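Local structure of putative peptide binding protein (Ruminococcus gnavus, 3NOH) at residues G21-M27 and D129-S135; L31-S35 and E59-D63; F62-V66 and K109-L114. The protein probably binds peptides as a small alpha/beta relative of the periplasmic binding proteins, although its ligand and exact role are not established. One frame throughout, in Å; residues are numbered along the deposited sequence. Where two conformers were deposited one is given.

In the fold
All three contacts belong to one mixed five-stranded sheet. Contact 1 pairs strand 22-27 with the outermost strand 129-134 and is partly buried, with helix 37-47 on one face and helix 122-126 on part of the other, where Ile132 and Asp134 are exposed. Contact 3, deeper in the chain, pairs the central parallel strands 61-67 and 112-116; the backbone of Cys26 ties it to contact 1. Both rest on main-chain bonds, whereas contact 2 rests on one side-chain-to-carbonyl bond: it is largely buried and apolar (Leu34, Leu60, Phe62), with exposed Lys33 at its rim. Contacts 2 and 3 share Phe62 and Asp63 and meet again where Lys33 approaches Glu111.

Contact 1 (G21-M27 and D129-S135); sequences GSYIFCM and DYIILDS
Strands 22-27 and 129-134 run antiparallel, their axes 4.5 Å apart and 146° between directions, with Tyr23, Phe25 and Met27 opposite Leu133, Ile131 and Asp129 in the hydrogen-bonded pairs. Each of these pairs is closed by two N-H to O bonds, the shortest from Leu133 N to Tyr23 O at 2.7 Å, and Ser135 N adds one more to Gly21 O. The antiparallel pairing joins strands from near the two ends of the chain and places 129-134 at the edge of a mixed sheet, consistent with the strand order of a type II periplasmic binding protein lobe. On the face carrying Tyr23, Phe25 and Met27, helix 37-47 packs through Leu43 and Val47. Here Phe25 CB touches both Ile131 CG2 (3.9 Å) and Leu133 CD1 (4.0 Å), and Ile131 CG2 also lies at the edge of the phenylalanine ring. Met27, deposited as selenomethionine, bends at its third torsion and lies side by side with Asp129, whose carboxylate is held by salt bridges to Arg40 and Lys44. The other face, with Ile24 and Cys26, is touched by Leu125 of helix 122-126. Tyr130 places CG between its backbone N and carbonyl carbon (chi1 68°), which brings ring atom CD2 to 4.0 Å from Ile24 CG2, while its CB rests 3.8 Å from Cys26 CB. Ile132 CG1 meets the same Ile24 methyl. At the end of this face, near Gly21, Ser22 and Asp134 form a non-hydrogen-bonded pair whose side chains are joined by solvent: one water lies 2.8 Å from Ser22 OG and donates to Asp134 OD1 at 3.2 Å, while Asp134 OD2 is taken by Ala136 N.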
# COMPACT_ATOMS: atom_id res chain seq x y z
N GLY A 21 11.24 -4.85 10.91
CA GLY A 21 11.38 -5.85 9.85
C GLY A 21 10.93 -5.29 8.51
O GLY A 21 10.93 -4.09 8.29
N SER A 22 10.49 -6.21 7.64
CA SER A 22 10.10 -5.91 6.26
C SER A 22 8.62 -5.79 6.16
O SER A 22 7.88 -6.51 6.81
CB SER A 22 10.54 -7.07 5.32
OG SER A 22 11.93 -7.13 5.23
N TYR A 23 8.20 -4.86 5.31
CA TYR A 23 6.83 -4.66 4.98
C TYR A 23 6.73 -4.64 3.50
O TYR A 23 7.74 -4.50 2.78
CB TYR A 23 6.34 -3.31 5.55
CG TYR A 23 6.33 -3.30 7.04
CD1 TYR A 23 7.50 -3.06 7.74
CD2 TYR A 23 5.16 -3.56 7.77
CE1 TYR A 23 7.52 -3.11 9.14
CE2 TYR A 23 5.17 -3.60 9.15
CZ TYR A 23 6.35 -3.39 9.83
OH TYR A 23 6.37 -3.40 11.22
N ILE A 24 5.49 -4.80 3.06
CA ILE A 24 5.19 -4.62 1.67
C ILE A 24 4.11 -3.61 1.41
O ILE A 24 3.17 -3.48 2.18
CB ILE A 24 4.87 -5.91 0.96
CG1 ILE A 24 3.64 -6.58 1.48
CG2 ILE A 24 6.09 -6.89 0.93
CD1 ILE A 24 3.17 -7.67 0.43
N PHE A 25 4.32 -2.85 0.32
CA PHE A 25 3.31 -2.03 -0.30
C PHE A 25 2.94 -2.71 -1.59
O PHE A 25 3.79 -2.84 -2.47
CB PHE A 25 3.77 -0.60 -0.53
CG PHE A 25 2.79 0.24 -1.28
CD1 PHE A 25 1.60 0.60 -0.71
CD2 PHE A 25 3.07 0.66 -2.59
CE1 PHE A 25 0.68 1.35 -1.40
CE2 PHE A 25 2.14 1.45 -3.27
CZ PHE A 25 0.96 1.77 -2.68
N CYS A 26 1.66 -3.11 -1.70
CA CYS A 26 1.25 -4.02 -2.76
C CYS A 26 0.04 -3.41 -3.49
O CYS A 26 -0.92 -2.98 -2.85
CB CYS A 26 0.88 -5.41 -2.14
SG CYS A 26 0.54 -6.64 -3.39
N MSE A 27 0.11 -3.41 -4.83
CA MSE A 27 -0.94 -2.87 -5.70
C MSE A 27 -1.48 -3.97 -6.57
O MSE A 27 -0.72 -4.82 -7.06
CB MSE A 27 -0.37 -1.73 -6.58
CG MSE A 27 0.06 -0.52 -5.78
SE MSE A 27 1.10 0.68 -6.81
CE MSE A 27 2.74 -0.36 -6.75
N ASP A 129 1.71 -6.39 -7.82
CA ASP A 129 2.86 -5.54 -8.08
C ASP A 129 3.22 -4.90 -6.75
O ASP A 129 2.48 -4.04 -6.23
CB ASP A 129 2.58 -4.48 -9.12
CG ASP A 129 3.84 -3.68 -9.51
OD1 ASP A 129 4.97 -4.16 -9.27
OD2 ASP A 129 3.72 -2.55 -10.03
N TYR A 130 4.36 -5.32 -6.17
CA TYR A 130 4.70 -4.81 -4.85
C TYR A 130 6.16 -4.41 -4.69
O TYR A 130 7.01 -4.69 -5.54
CB TYR A 130 4.29 -5.83 -3.74
CG TYR A 130 5.09 -7.05 -3.75
CD1 TYR A 130 4.77 -8.13 -4.58
CD2 TYR A 130 6.29 -7.12 -3.01
CE1 TYR A 130 5.57 -9.27 -4.60
CE2 TYR A 130 7.10 -8.22 -3.04
CZ TYR A 130 6.77 -9.28 -3.84
OH TYR A 130 7.54 -10.38 -3.80
N ILE A 131 6.40 -3.69 -3.59
CA ILE A 131 7.72 -3.26 -3.17
C ILE A 131 7.92 -3.59 -1.69
O ILE A 131 6.99 -3.45 -0.88
CB ILE A 131 7.93 -1.76 -3.48
CG1 ILE A 131 9.32 -1.29 -3.14
CG2 ILE A 131 6.92 -0.86 -2.75
CD1 ILE A 131 9.64 0.09 -3.81
N ILE A 132 9.12 -4.07 -1.36
CA ILE A 132 9.54 -4.32 0.03
C ILE A 132 10.08 -3.03 0.60
O ILE A 132 10.92 -2.35 -0.03
CB ILE A 132 10.60 -5.42 0.18
CG1 ILE A 132 10.00 -6.80 -0.03
CG2 ILE A 132 11.25 -5.41 1.56
CD1 ILE A 132 11.02 -7.86 -0.13
N LEU A 133 9.56 -2.70 1.78
CA LEU A 133 9.89 -1.50 2.53
C LEU A 133 10.56 -1.98 3.80
O LEU A 133 10.13 -2.95 4.40
CB LEU A 133 8.64 -0.74 2.90
CG LEU A 133 7.74 -0.29 1.78
CD1 LEU A 133 6.43 0.25 2.33
CD2 LEU A 133 8.53 0.73 0.91
N ASP A 134 11.62 -1.26 4.21
CA ASP A 134 12.32 -1.55 5.44
C ASP A 134 11.87 -0.57 6.54
O ASP A 134 11.72 0.63 6.30
CB ASP A 134 13.82 -1.42 5.25
CG ASP A 134 14.58 -1.86 6.46
OD1 ASP A 134 14.64 -3.10 6.72
OD2 ASP A 134 15.07 -0.97 7.17
N SER A 135 11.68 -1.11 7.74
CA SER A 135 11.19 -0.35 8.86
C SER A 135 12.03 0.88 9.18
O SER A 135 11.51 1.96 9.51
CB SER A 135 11.10 -1.31 10.06
OG SER A 135 12.42 -1.74 10.48
O HOH W 1 13.19 -4.78 4.47

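Contact 2 (L31-S35 and E59-D63); sequences LDKLS and ELSFD
Lys33 NZ donates to the carbonyl of Ser61, NZ to O 2.9 Å, approaching from 33° outside the carbonyl plane; Glu111 OE1 adds a long, weak ion pair to the same ammonium. The lysine gets there with CG between the backbone N and the carbonyl carbon (chi1 69°), and the rest of the chain is extended towards strand 61-67. Its methylenes use the crossing too, with CE 4.0 Å from Phe62 CB. Beside it the buried Leu34 turns one methyl inward, CD2 lying 4.1 Å from Leu60 CD1 where the two leucines cross at about a right angle. The same CD2 stands 4.3 Å from Phe62 CD1, and Leu60 CG lies in plane at the edge of that ring. Leu43 of helix 37-47 touches Leu34, Leu60 and Phe62 together, completing the apolar cluster. The loop is shaped from within: Leu34 N bonds to Leu31 O at 2.8 Å, and Asp32 O accepts from both Ser35 N and Ser35 OG, which reach it from one face of its plane. Arg40 in turn donates to Leu34 O. This short 3-10 turn lies in the connection from strand 22-27 to helix 37-47, which packs across the start of the parallel strand 61-67 at one end of the sheet, in an alpha/beta fold consistent with the periplasmic-binding-protein clan.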
# COMPACT_ATOMS: atom_id res chain seq x y z
N LEU A 31 -6.40 -3.80 -11.68
CA LEU A 31 -7.36 -2.71 -11.44
C LEU A 31 -7.12 -1.60 -12.45
O LEU A 31 -6.01 -1.05 -12.54
CB LEU A 31 -7.20 -2.20 -10.00
CG LEU A 31 -8.03 -1.03 -9.46
CD1 LEU A 31 -9.44 -1.45 -9.14
CD2 LEU A 31 -7.34 -0.45 -8.22
N ASP A 32 -8.15 -1.26 -13.24
CA ASP A 32 -8.04 -0.26 -14.28
C ASP A 32 -7.28 0.96 -13.83
O ASP A 32 -6.38 1.43 -14.53
CB ASP A 32 -9.42 0.14 -14.80
CG ASP A 32 -9.99 -0.89 -15.78
OD1 ASP A 32 -9.23 -1.82 -16.17
OD2 ASP A 32 -11.18 -0.77 -16.18
N LYS A 33 -7.61 1.47 -12.65
CA LYS A 33 -7.00 2.70 -12.19
C LYS A 33 -5.57 2.63 -11.76
O LYS A 33 -4.92 3.65 -11.61
CB LYS A 33 -7.82 3.33 -11.11
CG LYS A 33 -7.88 2.67 -9.82
CD LYS A 33 -8.79 3.54 -8.99
CE LYS A 33 -9.14 2.88 -7.70
NZ LYS A 33 -10.19 3.72 -7.01
N LEU A 34 -5.08 1.42 -11.51
CA LEU A 34 -3.67 1.23 -11.18
C LEU A 34 -2.98 0.40 -12.26
O LEU A 34 -1.91 -0.12 -12.02
CB LEU A 34 -3.53 0.56 -9.81
CG LEU A 34 -3.88 1.41 -8.57
CD1 LEU A 34 -3.82 0.52 -7.32
CD2 LEU A 34 -2.98 2.68 -8.44
N SER A 35 -3.56 0.31 -13.46
CA SER A 35 -3.04 -0.56 -14.50
C SER A 35 -1.89 0.02 -15.32
O SER A 35 -1.27 -0.70 -16.08
CB SER A 35 -4.13 -0.95 -15.47
OG SER A 35 -4.54 0.16 -16.26
N GLU A 59 -7.01 12.42 -11.94
CA GLU A 59 -6.87 12.26 -10.51
C GLU A 59 -6.53 10.82 -10.14
O GLU A 59 -7.02 9.87 -10.75
CB GLU A 59 -8.17 12.71 -9.80
CG GLU A 59 -8.27 12.31 -8.32
N LEU A 60 -5.69 10.66 -9.13
CA LEU A 60 -5.38 9.37 -8.64
C LEU A 60 -6.10 9.18 -7.33
O LEU A 60 -5.89 9.93 -6.38
CB LEU A 60 -3.88 9.22 -8.44
CG LEU A 60 -3.43 7.86 -7.91
CD1 LEU A 60 -3.79 6.68 -8.82
CD2 LEU A 60 -1.92 7.94 -7.72
N SER A 61 -6.96 8.16 -7.26
CA SER A 61 -7.70 7.93 -6.06
C SER A 61 -7.78 6.44 -5.84
O SER A 61 -8.19 5.76 -6.76
CB SER A 61 -9.14 8.46 -6.24
OG SER A 61 -9.84 8.36 -5.03
N PHE A 62 -7.42 5.97 -4.64
CA PHE A 62 -7.41 4.54 -4.33
C PHE A 62 -7.35 4.32 -2.84
O PHE A 62 -7.00 5.23 -2.08
CB PHE A 62 -6.29 3.77 -5.06
CG PHE A 62 -4.89 4.14 -4.64
CD1 PHE A 62 -4.25 5.24 -5.22
CD2 PHE A 62 -4.23 3.44 -3.65
CE1 PHE A 62 -2.97 5.60 -4.79
CE2 PHE A 62 -2.92 3.80 -3.25
CZ PHE A 62 -2.30 4.87 -3.82
N ASP A 63 -7.74 3.14 -2.42
CA ASP A 63 -7.72 2.78 -1.03
C ASP A 63 -6.49 1.93 -0.73
O ASP A 63 -6.04 1.09 -1.54
CB ASP A 63 -8.99 1.99 -0.66
CG ASP A 63 -10.28 2.81 -0.81
OD1 ASP A 63 -10.21 4.03 -0.77
OD2 ASP A 63 -11.36 2.18 -0.99

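Contact 3 (F62-V66 and K109-L114); sequences FDIYV and KYEAFL
Main-chain hydrogen bonds join Tyr65 to the parallel strand 112-116: Tyr65 N donates to Ala112 O and Leu114 N to Tyr65 O, both at 2.9 Å. A weak bond from Ala112 N to Asp63 O, 3.2 Å, begins the pairing. Before it, strand 61-67 meets a side chain: Asp63 N points nearly along the C-O axis of Glu111 OE1, 2.9 Å away, so a carboxylate oxygen, in place of a main-chain carbonyl, accepts the amide where segment 109-114 is still loop. Apolar contacts flank this backbone. Phe62 touches Ala112 CB, while Ile64 CG2 packs 3.9 Å from Leu114 CD1, on the face covered by helix 71-86. On the opposite face, Tyr65 CB faces Phe113 CB. Tyr65 CG lies anti to the carbonyl carbon, and a chi2 of -17° turns the CE2 edge onto segment 109-114, with CE2 3.6 Å from Tyr110 CB and 3.5 Å from Lys109 O, the latter close to the ring plane. Arg104 NH1 bonds to both Tyr65 OH and Lys109 O, and Tyr96 meets the ring edge-to-face. A leucine in place of Tyr65 has no hydroxyl, so Arg104 would probably lose one acceptor, keeping Lys109 O, and Tyr96 its edge-to-face partner, with Tyr110 CB left without the CE2 contact. Charged groups gather at Asp63, where OD2 lies 4.2 Å from Glu111 OE1 with the carboxylate planes 19° apart; a salt bridge to Lys94 and a bond from Gln92 hold the aspartate. Beta-alpha-beta crossovers through strand 90-96 link these two strands, the parallel centre of the sheet. Lys94, with a weaker contribution from Lys33 near Glu111, probably offsets some of the repulsion between the acids, and the Asp63 amide is likely to favour a charged Glu111.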
# COMPACT_ATOMS: atom_id res chain seq x y z
N PHE A 62 -7.42 5.97 -4.64
CA PHE A 62 -7.41 4.54 -4.33
C PHE A 62 -7.35 4.32 -2.84
O PHE A 62 -7.00 5.23 -2.08
CB PHE A 62 -6.29 3.77 -5.06
CG PHE A 62 -4.89 4.14 -4.64
CD1 PHE A 62 -4.25 5.24 -5.22
CD2 PHE A 62 -4.23 3.44 -3.65
CE1 PHE A 62 -2.97 5.60 -4.79
CE2 PHE A 62 -2.92 3.80 -3.25
CZ PHE A 62 -2.30 4.87 -3.82
N ASP A 63 -7.74 3.14 -2.42
CA ASP A 63 -7.72 2.78 -1.03
C ASP A 63 -6.49 1.93 -0.73
O ASP A 63 -6.04 1.09 -1.54
CB ASP A 63 -8.99 1.99 -0.66
CG ASP A 63 -10.28 2.81 -0.81
OD1 ASP A 63 -10.21 4.03 -0.77
OD2 ASP A 63 -11.36 2.18 -0.99
N ILE A 64 -5.99 2.05 0.50
CA ILE A 64 -4.96 1.18 1.02
C ILE A 64 -5.50 0.42 2.21
O ILE A 64 -5.93 1.02 3.20
CB ILE A 64 -3.69 1.96 1.48
CG1 ILE A 64 -3.11 2.73 0.29
CG2 ILE A 64 -2.65 0.98 2.06
CD1 ILE A 64 -1.97 3.71 0.62
N TYR A 65 -5.53 -0.89 2.15
CA TYR A 65 -5.96 -1.73 3.27
C TYR A 65 -4.80 -2.04 4.22
O TYR A 65 -3.65 -2.11 3.81
CB TYR A 65 -6.55 -3.04 2.78
CG TYR A 65 -7.78 -2.95 1.93
CD1 TYR A 65 -8.54 -1.82 1.87
CD2 TYR A 65 -8.20 -4.08 1.24
CE1 TYR A 65 -9.72 -1.77 1.09
CE2 TYR A 65 -9.35 -4.06 0.48
CZ TYR A 65 -10.13 -2.92 0.44
OH TYR A 65 -11.28 -2.89 -0.34
N VAL A 66 -5.11 -2.22 5.49
CA VAL A 66 -4.12 -2.51 6.52
C VAL A 66 -4.77 -3.40 7.56
O VAL A 66 -5.95 -3.25 7.83
CB VAL A 66 -3.59 -1.20 7.17
CG1 VAL A 66 -4.73 -0.39 7.82
CG2 VAL A 66 -2.50 -1.48 8.21
N LYS A 109 -9.81 -8.65 -4.40
CA LYS A 109 -10.80 -7.65 -4.03
C LYS A 109 -10.12 -6.58 -3.16
O LYS A 109 -10.44 -6.33 -1.97
CB LYS A 109 -12.06 -8.31 -3.45
CG LYS A 109 -12.88 -9.02 -4.56
CD LYS A 109 -13.68 -10.28 -4.12
CE LYS A 109 -15.04 -9.99 -3.43
NZ LYS A 109 -16.24 -10.01 -4.33
N TYR A 110 -9.14 -5.91 -3.79
CA TYR A 110 -8.42 -4.84 -3.14
C TYR A 110 -7.84 -3.94 -4.22
O TYR A 110 -7.75 -4.36 -5.36
CB TYR A 110 -7.30 -5.36 -2.19
CG TYR A 110 -6.09 -5.89 -2.93
CD1 TYR A 110 -6.09 -7.14 -3.51
CD2 TYR A 110 -4.94 -5.11 -3.05
CE1 TYR A 110 -4.96 -7.62 -4.20
CE2 TYR A 110 -3.83 -5.55 -3.74
CZ TYR A 110 -3.84 -6.82 -4.29
OH TYR A 110 -2.77 -7.28 -5.00
N GLU A 111 -7.40 -2.75 -3.83
CA GLU A 111 -6.72 -1.82 -4.73
C GLU A 111 -5.26 -1.83 -4.35
O GLU A 111 -4.40 -2.20 -5.17
CB GLU A 111 -7.36 -0.42 -4.65
CG GLU A 111 -8.87 -0.53 -4.90
CD GLU A 111 -9.62 0.77 -5.01
OE1 GLU A 111 -9.11 1.78 -4.53
OE2 GLU A 111 -10.76 0.75 -5.53
N ALA A 112 -4.95 -1.43 -3.12
CA ALA A 112 -3.58 -1.50 -2.56
C ALA A 112 -3.64 -1.94 -1.11
O ALA A 112 -4.68 -1.83 -0.46
CB ALA A 112 -2.79 -0.17 -2.71
N PHE A 113 -2.55 -2.48 -0.59
CA PHE A 113 -2.45 -2.74 0.83
C PHE A 113 -1.05 -2.57 1.34
O PHE A 113 -0.07 -2.63 0.57
CB PHE A 113 -3.03 -4.11 1.26
CG PHE A 113 -2.25 -5.33 0.80
CD1 PHE A 113 -1.19 -5.79 1.54
CD2 PHE A 113 -2.61 -5.99 -0.36
CE1 PHE A 113 -0.50 -6.92 1.15
CE2 PHE A 113 -1.92 -7.12 -0.76
CZ PHE A 113 -0.84 -7.57 -0.01
N LEU A 114 -0.96 -2.42 2.65
CA LEU A 114 0.31 -2.45 3.38
C LEU A 114 0.28 -3.60 4.35
O LEU A 114 -0.73 -3.80 5.02
CB LEU A 114 0.47 -1.16 4.19
CG LEU A 114 0.87 0.08 3.40
CD1 LEU A 114 0.53 1.34 4.22
CD2 LEU A 114 2.37 0.01 3.04